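Local atomic coordinates of Lmaj004144AAA protein (Leishmania major, PDB entry 1Y63), a protein that probably acts as a broad-specificity nucleoside monophosphate kinase with adenylate kinase and ATPase activity, and takes part in late maturation of the small ribosomal subunit. Residues Gly10-Ile15 and Gly84-Asp89; Arg71-Met76 and Leu95-Trp100; Val105-Ser110 and Arg156-Leu161. One frame throughout, in Å; residues are numbered along the deposited sequence. Where two conformers were deposited one is given.

Contact 1 (Gly10-Ile15 and Gly84-Asp89); sequences GINILI and GNHVVD
N12 OD1 takes a hydrogen bond from H86 ND1 at 2.8 Å. The oxygen lies in the plane of the imidazole, at its edge. The two side chains run side by side and point the same way. Chi1 of -51° sets the H86 ring beside N12, and chi2 of 94° turns its ND1 edge to the amide. With ND1 as donor, NE2 can serve the manganese, which S82 OG also binds. The amide of N12 is held at its other end too, where ND2 donates to the backbone oxygens of M80 and W100. These bonds fix its rotation. The strands 12-15 and 85-89 are parallel neighbours in the central sheet of a P-loop NTPase fold, their axes 4.7 Å apart at the closest. Backbone bonds alternate between them, from H86 N to I11 O through to I15 N on V88 O. At the start of the pair a side chain stands in for the backbone: I11 N donates to N85 OD1 at 2.9 Å, almost straight (171°). On the face with N12 and H86, L14 CD1 packs on V88 CG1 at 3.8 Å. On the other face I15 CG1 meets V87 CG2 at 3.7 Å, against helix 23-33. D89 shares that face, and its OD2 is hydrogen-bonded to T24 OG1 and H39 NE2 beside the nucleotide site, a place consistent with a Walker B aspartate.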
loop_
_atom_site.group_PDB
_atom_site.type_symbol
_atom_site.label_atom_id
_atom_site.label_comp_id
_atom_site.label_asym_id
_atom_site.label_seq_id
_atom_site.Cartn_x
_atom_site.Cartn_y
_atom_site.Cartn_z
ATOM N N GLY A 10 11.018 -3.006 14.108
ATOM C CA GLY A 10 10.180 -1.822 14.235
ATOM C C GLY A 10 8.721 -2.093 13.932
ATOM O O GLY A 10 8.298 -3.258 13.893
ATOM N N ILE A 11 7.964 -1.015 13.727
ATOM C CA ILE A 11 6.551 -1.103 13.350
ATOM C C ILE A 11 6.439 -0.919 11.847
ATOM O O ILE A 11 6.937 0.048 11.291
ATOM C CB ILE A 11 5.695 -0.049 14.072
ATOM C CG1 ILE A 11 5.834 -0.211 15.597
ATOM C CG2 ILE A 11 4.237 -0.151 13.631
ATOM C CD1 ILE A 11 5.211 -1.469 16.128
ATOM N N ASN A 12 5.791 -1.877 11.189
ATOM C CA ASN A 12 5.636 -1.862 9.725
ATOM C C ASN A 12 4.170 -1.792 9.352
ATOM O O ASN A 12 3.371 -2.565 9.850
ATOM C CB ASN A 12 6.233 -3.108 9.098
ATOM C CG ASN A 12 7.734 -3.181 9.242
ATOM O OD1 ASN A 12 8.409 -2.161 9.331
ATOM N ND2 ASN A 12 8.268 -4.401 9.256
ATOM N N ILE A 13 3.853 -0.864 8.462
ATOM C CA ILE A 13 2.497 -0.663 7.939
ATOM C C ILE A 13 2.494 -0.852 6.436
ATOM O O ILE A 13 3.430 -0.416 5.749
ATOM C CB ILE A 13 2.019 0.774 8.249
ATOM C CG1 ILE A 13 2.075 1.046 9.758
ATOM C CG2 ILE A 13 0.616 1.033 7.654
ATOM C CD1 ILE A 13 1.816 2.499 10.063
ATOM N N LEU A 14 1.450 -1.502 5.915
ATOM C CA LEU A 14 1.214 -1.585 4.489
ATOM C C LEU A 14 0.007 -0.744 4.153
ATOM O O LEU A 14 -1.015 -0.852 4.802
ATOM C CB LEU A 14 0.954 -3.026 4.064
ATOM C CG LEU A 14 0.578 -3.270 2.588
ATOM C CD1 LEU A 14 1.692 -2.804 1.667
ATOM C CD2 LEU A 14 0.269 -4.749 2.399
ATOM N N ILE A 15 0.168 0.138 3.156
ATOM C CA ILE A 15 -0.943 0.899 2.566
ATOM C C ILE A 15 -1.184 0.325 1.168
ATOM O O ILE A 15 -0.289 0.324 0.311
ATOM C CB ILE A 15 -0.657 2.418 2.455
ATOM C CG1 ILE A 15 -0.045 3.007 3.738
ATOM C CG2 ILE A 15 -1.926 3.143 2.041
ATOM C CD1 ILE A 15 -0.865 2.883 4.962
ATOM N N GLY A 84 13.841 0.771 13.005
ATOM C CA GLY A 84 13.034 1.902 12.552
ATOM C C GLY A 84 11.704 1.366 12.060
ATOM O O GLY A 84 11.516 0.149 11.996
ATOM N N ASN A 85 10.803 2.276 11.710
ATOM C CA ASN A 85 9.469 1.932 11.253
ATOM C C ASN A 85 9.374 2.146 9.760
ATOM O O ASN A 85 10.110 2.951 9.182
ATOM C CB ASN A 85 8.435 2.776 12.002
ATOM C CG ASN A 85 8.637 2.750 13.506
ATOM O OD1 ASN A 85 8.885 1.697 14.097
ATOM N ND2 ASN A 85 8.554 3.932 14.142
ATOM N N HIS A 86 8.549 1.336 9.110
ATOM C CA HIS A 86 8.451 1.372 7.662
ATOM C C HIS A 86 7.009 1.437 7.233
ATOM O O HIS A 86 6.155 0.734 7.796
ATOM C CB HIS A 86 9.148 0.147 7.033
ATOM C CG HIS A 86 10.545 -0.054 7.549
ATOM N ND1 HIS A 86 10.836 -0.884 8.607
ATOM C CD2 HIS A 86 11.722 0.502 7.173
ATOM C CE1 HIS A 86 12.134 -0.806 8.885
ATOM N NE2 HIS A 86 12.700 0.016 8.019
ATOM N N VAL A 87 6.741 2.275 6.238
ATOM C CA VAL A 87 5.410 2.348 5.625
ATOM C C VAL A 87 5.563 1.946 4.168
ATOM O O VAL A 87 6.228 2.625 3.370
ATOM C CB VAL A 87 4.700 3.725 5.830
ATOM C CG1 VAL A 87 5.547 4.922 5.350
ATOM C CG2 VAL A 87 3.319 3.718 5.169
ATOM N N VAL A 88 5.011 0.798 3.850
ATOM C CA VAL A 88 5.148 0.220 2.521
ATOM C C VAL A 88 3.886 0.574 1.736
ATOM O O VAL A 88 2.774 0.562 2.288
ATOM C CB VAL A 88 5.288 -1.298 2.599
ATOM C CG1 VAL A 88 5.348 -1.909 1.217
ATOM C CG2 VAL A 88 6.555 -1.647 3.359
ATOM N N ASP A 89 4.082 0.879 0.459
ATOM C CA ASP A 89 3.049 1.443 -0.400
ATOM C C ASP A 89 2.988 0.597 -1.664
ATOM O O ASP A 89 3.953 0.582 -2.416
ATOM C CB ASP A 89 3.506 2.894 -0.648
ATOM C CG ASP A 89 2.957 3.522 -1.864
ATOM O OD1 ASP A 89 2.012 3.027 -2.470
ATOM O OD2 ASP A 89 3.472 4.633 -2.163
#

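Contact 2 (Arg71-Met76 and Leu95-Trp100); sequences RLLDFM and LFPERW. With MN (manganese (II) ion), chain F.
Helix 66-80 comes closest to the loop between strands 85-89 and 103-108 at L73 and F96, whose CA atoms are 7.2 Å apart. L73 CD2 touches two rings. It meets the F96 ring at its edge, 3.7 Å from CD1, and lies 3.8 Å from W100 CH2. The other methyl, CD1, rests against the backbone oxygen of L95 at 3.5 Å. One turn on, the side chain of M76 crosses those of F96 and W100 at about a right angle. Its SD lies 3.8 Å from F96 CE1, an oblique Met-aromatic contact. The chain then bends at its last torsion (chi3 68°), and this brings CE to 3.7 Å from W100 CZ3. M76 CB is 3.6 Å from W100 CH2. The loop also packs on itself: L95 CD2 covers the centre of one F96 face, and P97 CG sits over W100 at 3.5 Å from the ring plane. No hydrogen bond joins the two segments. The contact therefore rests on shape and dispersion between methyls, sulfur and rings, while the indole is positioned by a hydrogen bond from its NE1 to E77, the residue after M76.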
loop_
_atom_site.group_PDB
_atom_site.type_symbol
_atom_site.label_atom_id
_atom_site.label_comp_id
_atom_site.label_asym_id
_atom_site.label_seq_id
_atom_site.Cartn_x
_atom_site.Cartn_y
_atom_site.Cartn_z
ATOM N N ARG A 71 12.238 -12.180 -6.132
ATOM C CA ARG A 71 13.347 -11.220 -6.143
ATOM C C ARG A 71 13.007 -9.940 -5.429
ATOM O O ARG A 71 13.877 -9.370 -4.736
ATOM C CB ARG A 71 13.796 -10.927 -7.584
ATOM C CG ARG A 71 14.556 -12.071 -8.193
ATOM C CD ARG A 71 14.625 -12.007 -9.716
ATOM N NE ARG A 71 14.941 -13.316 -10.287
ATOM C CZ ARG A 71 14.621 -13.716 -11.518
ATOM N NH1 ARG A 71 13.944 -12.926 -12.352
ATOM N NH2 ARG A 71 14.969 -14.926 -11.914
ATOM N N LEU A 72 11.778 -9.451 -5.625
ATOM C CA LEU A 72 11.307 -8.271 -4.890
ATOM C C LEU A 72 11.362 -8.527 -3.384
ATOM O O LEU A 72 11.824 -7.699 -2.616
ATOM C CB LEU A 72 9.889 -7.873 -5.317
ATOM C CG LEU A 72 9.227 -6.778 -4.476
ATOM C CD1 LEU A 72 9.957 -5.463 -4.569
ATOM C CD2 LEU A 72 7.776 -6.617 -4.883
ATOM N N LEU A 73 10.837 -9.668 -2.953
ATOM C CA LEU A 73 10.830 -9.986 -1.525
ATOM C C LEU A 73 12.222 -10.099 -0.945
ATOM O O LEU A 73 12.479 -9.615 0.162
ATOM C CB LEU A 73 10.031 -11.262 -1.261
ATOM C CG LEU A 73 8.548 -11.263 -1.671
ATOM C CD1 LEU A 73 7.934 -12.592 -1.272
ATOM C CD2 LEU A 73 7.719 -10.156 -1.111
ATOM N N ASP A 74 13.157 -10.697 -1.683
ATOM C CA ASP A 74 14.518 -10.804 -1.196
ATOM C C ASP A 74 15.147 -9.416 -1.038
ATOM O O ASP A 74 15.930 -9.191 -0.107
ATOM C CB ASP A 74 15.378 -11.661 -2.147
ATOM C CG ASP A 74 15.045 -13.142 -2.104
ATOM O OD1 ASP A 74 14.360 -13.606 -1.180
ATOM O OD2 ASP A 74 15.512 -13.855 -3.024
ATOM N N PHE A 75 14.824 -8.503 -1.964
ATOM C CA PHE A 75 15.297 -7.125 -1.916
ATOM C C PHE A 75 14.740 -6.395 -0.702
ATOM O O PHE A 75 15.467 -5.660 -0.001
ATOM C CB PHE A 75 14.913 -6.404 -3.217
ATOM C CG PHE A 75 15.504 -5.035 -3.348
ATOM C CD1 PHE A 75 14.860 -3.937 -2.774
ATOM C CD2 PHE A 75 16.676 -4.841 -4.067
ATOM C CE1 PHE A 75 15.420 -2.655 -2.889
ATOM C CE2 PHE A 75 17.236 -3.543 -4.198
ATOM C CZ PHE A 75 16.599 -2.475 -3.611
ATOM N N MET A 76 13.443 -6.585 -0.450
ATOM C CA MET A 76 12.771 -5.890 0.652
ATOM C C MET A 76 13.086 -6.452 2.041
ATOM O O MET A 76 13.112 -5.714 3.020
ATOM C CB MET A 76 11.257 -5.891 0.426
ATOM C CG MET A 76 10.783 -5.067 -0.727
ATOM S SD MET A 76 9.011 -5.192 -0.948
ATOM C CE MET A 76 8.416 -4.348 0.543
ATOM N N LEU A 95 1.372 -11.012 -1.900
ATOM C CA LEU A 95 2.731 -11.488 -2.069
ATOM C C LEU A 95 3.609 -11.370 -0.842
ATOM O O LEU A 95 4.558 -12.136 -0.699
ATOM C CB LEU A 95 3.390 -10.796 -3.236
ATOM C CG LEU A 95 3.840 -9.343 -3.072
ATOM C CD1 LEU A 95 4.778 -8.958 -4.195
ATOM C CD2 LEU A 95 2.679 -8.403 -3.044
ATOM N N PHE A 96 3.305 -10.445 0.051
ATOM C CA PHE A 96 4.204 -10.191 1.173
ATOM C C PHE A 96 3.910 -11.143 2.328
ATOM O O PHE A 96 2.749 -11.524 2.549
ATOM C CB PHE A 96 4.039 -8.775 1.708
ATOM C CG PHE A 96 4.191 -7.674 0.679
ATOM C CD1 PHE A 96 5.326 -7.566 -0.099
ATOM C CD2 PHE A 96 3.198 -6.724 0.514
ATOM C CE1 PHE A 96 5.470 -6.536 -1.012
ATOM C CE2 PHE A 96 3.340 -5.699 -0.419
ATOM C CZ PHE A 96 4.491 -5.607 -1.159
ATOM N N PRO A 97 4.953 -11.502 3.092
ATOM C CA PRO A 97 4.753 -12.343 4.265
ATOM C C PRO A 97 4.052 -11.584 5.376
ATOM O O PRO A 97 4.394 -10.444 5.673
ATOM C CB PRO A 97 6.164 -12.731 4.677
ATOM C CG PRO A 97 7.032 -11.765 4.111
ATOM C CD PRO A 97 6.368 -11.168 2.900
ATOM N N GLU A 98 3.105 -12.245 6.034
ATOM C CA GLU A 98 2.425 -11.687 7.181
ATOM C C GLU A 98 3.388 -11.317 8.296
ATOM O O GLU A 98 3.118 -10.396 9.045
ATOM C CB GLU A 98 1.354 -12.637 7.700
ATOM C CG GLU A 98 0.167 -12.801 6.820
ATOM C CD GLU A 98 -0.887 -13.680 7.474
ATOM O OE1 GLU A 98 -1.402 -13.283 8.537
ATOM O OE2 GLU A 98 -1.172 -14.779 6.937
ATOM N N ARG A 99 4.521 -12.001 8.385
ATOM C CA ARG A 99 5.555 -11.695 9.354
ATOM C C ARG A 99 5.966 -10.211 9.370
ATOM O O ARG A 99 6.348 -9.675 10.432
ATOM C CB ARG A 99 6.782 -12.569 9.031
ATOM C CG ARG A 99 8.022 -12.290 9.847
ATOM C CD ARG A 99 9.056 -13.359 9.656
ATOM N NE ARG A 99 9.357 -13.574 8.251
ATOM C CZ ARG A 99 10.230 -12.862 7.547
ATOM N NH1 ARG A 99 10.923 -11.878 8.115
ATOM N NH2 ARG A 99 10.396 -13.113 6.262
ATOM N N TRP A 100 5.948 -9.579 8.203
ATOM C CA TRP A 100 6.463 -8.202 8.078
ATOM C C TRP A 100 5.570 -7.163 8.705
ATOM O O TRP A 100 6.073 -6.162 9.211
ATOM C CB TRP A 100 6.630 -7.831 6.621
ATOM C CG TRP A 100 7.792 -8.449 5.898
ATOM C CD1 TRP A 100 8.776 -9.237 6.407
ATOM C CD2 TRP A 100 8.074 -8.298 4.510
ATOM N NE1 TRP A 100 9.665 -9.581 5.419
ATOM C CE2 TRP A 100 9.258 -9.009 4.244
ATOM C CE3 TRP A 100 7.451 -7.595 3.466
ATOM C CZ2 TRP A 100 9.813 -9.066 2.983
ATOM C CZ3 TRP A 100 8.014 -7.645 2.218
ATOM C CH2 TRP A 100 9.160 -8.373 1.980
HETATM MN MN MN F . -1.949 -15.276 4.825
HETATM O O HOH W 1 -0.853 -15.070 4.188
#

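Contact 3 (Val105-Ser110 and Arg156-Leu161); sequences VVLHTS and RENDTL. With ADP (adenosine-5'-diphosphate), chain Q.
D159 turns its CG anti to its carbonyl carbon (chi1 -74°), and this sets the carboxylate against S110. E157 reaches the same serine by a bend at its second torsion (chi2 67°). The two segments are the ends of parallel strands 103-108 and 153-157, the latter an edge strand of the P-loop NTPase sheet, and the turns that follow them. R156 is bonded on both sides of its backbone, N to V106 O and O to H108 N. N158 N closes the pairing on H108 O at 2.7 Å. Beyond it, D159 OD1 accepts from S110 N at 2.8 Å through its syn lone pair. This bond holds the carboxylate at the start of helix 111-120. In the S110 conformer given, OD2 also accepts from S110 OG at 2.7 Å, again through the syn lone pair. E157 OE2 comes within 3.1 Å of D159 OD2. Two acceptors so near each other may raise the proton affinity of one of them. The imidazole of H108 turns to other partners, E135 and E141. On the nucleotide side, L107 CD1 packs on N158 ND2 at 3.7 Å, and that nitrogen donates to T21 O in the P-loop. N158 OD1 lies beside the adenine, 3.3 Å from N6 of ADP. T160 caps helix 161-178 with its hydroxyl, while its carbonyl accepts from the adenine amino group: N6 of ADP donates to T160 O at 2.9 Å with an angle of 162°.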
loop_
_atom_site.group_PDB
_atom_site.type_symbol
_atom_site.label_atom_id
_atom_site.label_comp_id
_atom_site.label_asym_id
_atom_site.label_seq_id
_atom_site.Cartn_x
_atom_site.Cartn_y
_atom_site.Cartn_z
ATOM N N VAL A 105 -3.580 -1.147 5.756
ATOM C CA VAL A 105 -4.613 -0.152 5.520
ATOM C C VAL A 105 -5.020 -0.251 4.082
ATOM O O VAL A 105 -4.169 -0.166 3.182
ATOM C CB VAL A 105 -4.078 1.266 5.783
ATOM C CG1 VAL A 105 -5.154 2.286 5.558
ATOM C CG2 VAL A 105 -3.492 1.377 7.170
ATOM N N VAL A 106 -6.311 -0.481 3.836
ATOM C CA VAL A 106 -6.823 -0.552 2.465
ATOM C C VAL A 106 -7.628 0.716 2.216
ATOM O O VAL A 106 -8.588 0.990 2.945
ATOM C CB VAL A 106 -7.755 -1.775 2.261
ATOM C CG1 VAL A 106 -8.295 -1.818 0.815
ATOM C CG2 VAL A 106 -7.106 -3.084 2.607
ATOM N N LEU A 107 -7.259 1.440 1.151
ATOM C CA LEU A 107 -7.917 2.671 0.768
ATOM C C LEU A 107 -8.954 2.420 -0.318
ATOM O O LEU A 107 -8.718 1.661 -1.244
ATOM C CB LEU A 107 -6.906 3.707 0.278
ATOM C CG LEU A 107 -5.743 4.026 1.235
ATOM C CD1 LEU A 107 -4.820 5.093 0.657
ATOM C CD2 LEU A 107 -6.301 4.430 2.543
ATOM N N HIS A 108 -10.106 3.070 -0.148
ATOM C CA HIS A 108 -11.161 3.123 -1.149
ATOM C C HIS A 108 -11.423 4.543 -1.578
ATOM O O HIS A 108 -11.173 5.483 -0.820
ATOM C CB HIS A 108 -12.441 2.523 -0.577
ATOM C CG HIS A 108 -12.435 1.028 -0.550
ATOM N ND1 HIS A 108 -12.374 0.273 -1.703
ATOM C CD2 HIS A 108 -12.516 0.151 0.472
ATOM C CE1 HIS A 108 -12.415 -1.010 -1.384
ATOM N NE2 HIS A 108 -12.518 -1.111 -0.072
ATOM N N THR A 109 -11.948 4.713 -2.787
ATOM C CA THR A 109 -12.269 6.038 -3.294
ATOM C C THR A 109 -13.548 5.906 -4.125
ATOM O O THR A 109 -13.702 4.925 -4.875
ATOM C CB THR A 109 -11.093 6.580 -4.150
ATOM O OG1 THR A 109 -9.886 6.618 -3.360
ATOM C CG2 THR A 109 -11.325 7.962 -4.659
ATOM N N SER A 110 -14.470 6.853 -3.971
ATOM C CA SER A 110 -15.700 6.851 -4.754
ATOM C C SER A 110 -15.374 6.881 -6.231
ATOM O O SER A 110 -14.371 7.430 -6.633
ATOM C CB SER A 110 -16.566 8.058 -4.377
ATOM O OG SER A 110 -16.900 8.022 -2.992
ATOM N N ARG A 156 -10.490 2.152 4.779
ATOM C CA ARG A 156 -10.860 3.558 4.945
ATOM C C ARG A 156 -11.238 4.214 3.646
ATOM O O ARG A 156 -10.552 4.062 2.645
ATOM C CB ARG A 156 -9.734 4.345 5.594
ATOM C CG ARG A 156 -9.235 3.806 6.909
ATOM C CD ARG A 156 -10.187 4.087 8.058
ATOM N NE ARG A 156 -10.181 5.485 8.472
ATOM C CZ ARG A 156 -10.777 5.986 9.550
ATOM N NH1 ARG A 156 -11.456 5.215 10.403
ATOM N NH2 ARG A 156 -10.727 7.293 9.793
ATOM N N GLU A 157 -12.350 4.935 3.659
ATOM C CA GLU A 157 -12.697 5.792 2.537
ATOM C C GLU A 157 -11.671 6.906 2.496
ATOM O O GLU A 157 -11.320 7.457 3.542
ATOM C CB GLU A 157 -14.109 6.359 2.730
ATOM C CG GLU A 157 -14.644 7.048 1.472
ATOM C CD GLU A 157 -14.885 6.065 0.296
ATOM O OE1 GLU A 157 -14.845 4.826 0.488
ATOM O OE2 GLU A 157 -15.144 6.541 -0.832
ATOM N N ASN A 158 -11.190 7.223 1.298
ATOM C CA ASN A 158 -10.111 8.193 1.140
ATOM C C ASN A 158 -10.380 9.129 -0.029
ATOM O O ASN A 158 -9.594 9.184 -0.959
ATOM C CB ASN A 158 -8.769 7.471 0.943
ATOM C CG ASN A 158 -7.580 8.345 1.248
ATOM O OD1 ASN A 158 -7.557 9.034 2.289
ATOM N ND2 ASN A 158 -6.568 8.342 0.360
ATOM N N ASP A 159 -11.498 9.849 0.038
ATOM C CA ASP A 159 -11.935 10.770 -1.034
ATOM C C ASP A 159 -11.364 12.180 -0.856
ATOM O O ASP A 159 -11.085 12.890 -1.852
ATOM C CB ASP A 159 -13.459 10.889 -1.069
ATOM C CG ASP A 159 -14.154 9.671 -1.640
ATOM O OD1 ASP A 159 -13.519 8.838 -2.310
ATOM O OD2 ASP A 159 -15.382 9.574 -1.469
ATOM N N THR A 160 -11.223 12.583 0.408
ATOM C CA THR A 160 -10.831 13.953 0.790
ATOM C C THR A 160 -9.592 14.022 1.695
ATOM O O THR A 160 -9.193 13.041 2.303
ATOM C CB THR A 160 -11.978 14.653 1.553
ATOM O OG1 THR A 160 -12.132 14.075 2.855
ATOM C CG2 THR A 160 -13.277 14.522 0.786
ATOM N N LEU A 161 -9.006 15.208 1.789
ATOM C CA LEU A 161 -7.826 15.419 2.606
ATOM C C LEU A 161 -8.171 15.277 4.087
ATOM O O LEU A 161 -7.378 14.746 4.881
ATOM C CB LEU A 161 -7.225 16.800 2.306
ATOM C CG LEU A 161 -5.902 17.112 2.996
ATOM C CD1 LEU A 161 -4.786 16.089 2.683
ATOM C CD2 LEU A 161 -5.453 18.465 2.582
HETATM P PB ADP Q . -1.855 6.012 -5.519
HETATM O O1B ADP Q . -1.927 5.653 -6.990
HETATM O O2B ADP Q . -2.809 5.151 -4.718
HETATM O O3B ADP Q . -0.437 6.059 -4.955
HETATM P PA ADP Q . -1.732 8.887 -5.119
HETATM O O1A ADP Q . -1.259 9.036 -3.688
HETATM O O2A ADP Q . -0.664 9.038 -6.200
HETATM O O3A ADP Q . -2.496 7.510 -5.337
HETATM O "O5'" ADP Q . -2.921 9.924 -5.406
HETATM C "C5'" ADP Q . -3.042 10.495 -6.701
HETATM C "C4'" ADP Q . -3.557 11.897 -6.486
HETATM O "O4'" ADP Q . -4.804 11.846 -5.798
HETATM C "C3'" ADP Q . -2.667 12.757 -5.605
HETATM O "O3'" ADP Q . -1.569 13.337 -6.304
HETATM C "C2'" ADP Q . -3.647 13.782 -5.106
HETATM O "O2'" ADP Q . -3.944 14.726 -6.130
HETATM C "C1'" ADP Q . -4.902 12.971 -4.928
HETATM N N9 ADP Q . -5.182 12.441 -3.583
HETATM C C8 ADP Q . -4.678 11.329 -2.953
HETATM N N7 ADP Q . -5.257 11.152 -1.745
HETATM C C5 ADP Q . -6.177 12.167 -1.606
HETATM C C6 ADP Q . -7.120 12.541 -0.564
HETATM N N6 ADP Q . -7.230 11.802 0.557
HETATM N N1 ADP Q . -7.875 13.636 -0.800
HETATM C C2 ADP Q . -7.752 14.349 -1.951
HETATM N N3 ADP Q . -6.915 14.085 -2.971
HETATM C C4 ADP Q . -6.110 12.997 -2.818
#

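In the fold
Contacts 1 and 3 belong to one parallel sheet. Strand 12-16 pairs with 85-89 on one side and 103-108 on the other, so L14 O meets V105 N at 2.8 Å. Their centres are 18 Å apart. Contact 2 lies against contact 1, 12 Å between centres. W100 O is 2.8 Å from N12 ND2, and M76 CE and F96 CE2 pack on V88 CG1 and L14 CD1 respectively. Contacts 2 and 3 do not touch; their nearest atoms are about 10 Å apart. ADP lies near both strand pairs. Contact 3 holds its adenine, while the side chain of D89 in contact 1 is about 5 Å from ADP at the nearest atoms.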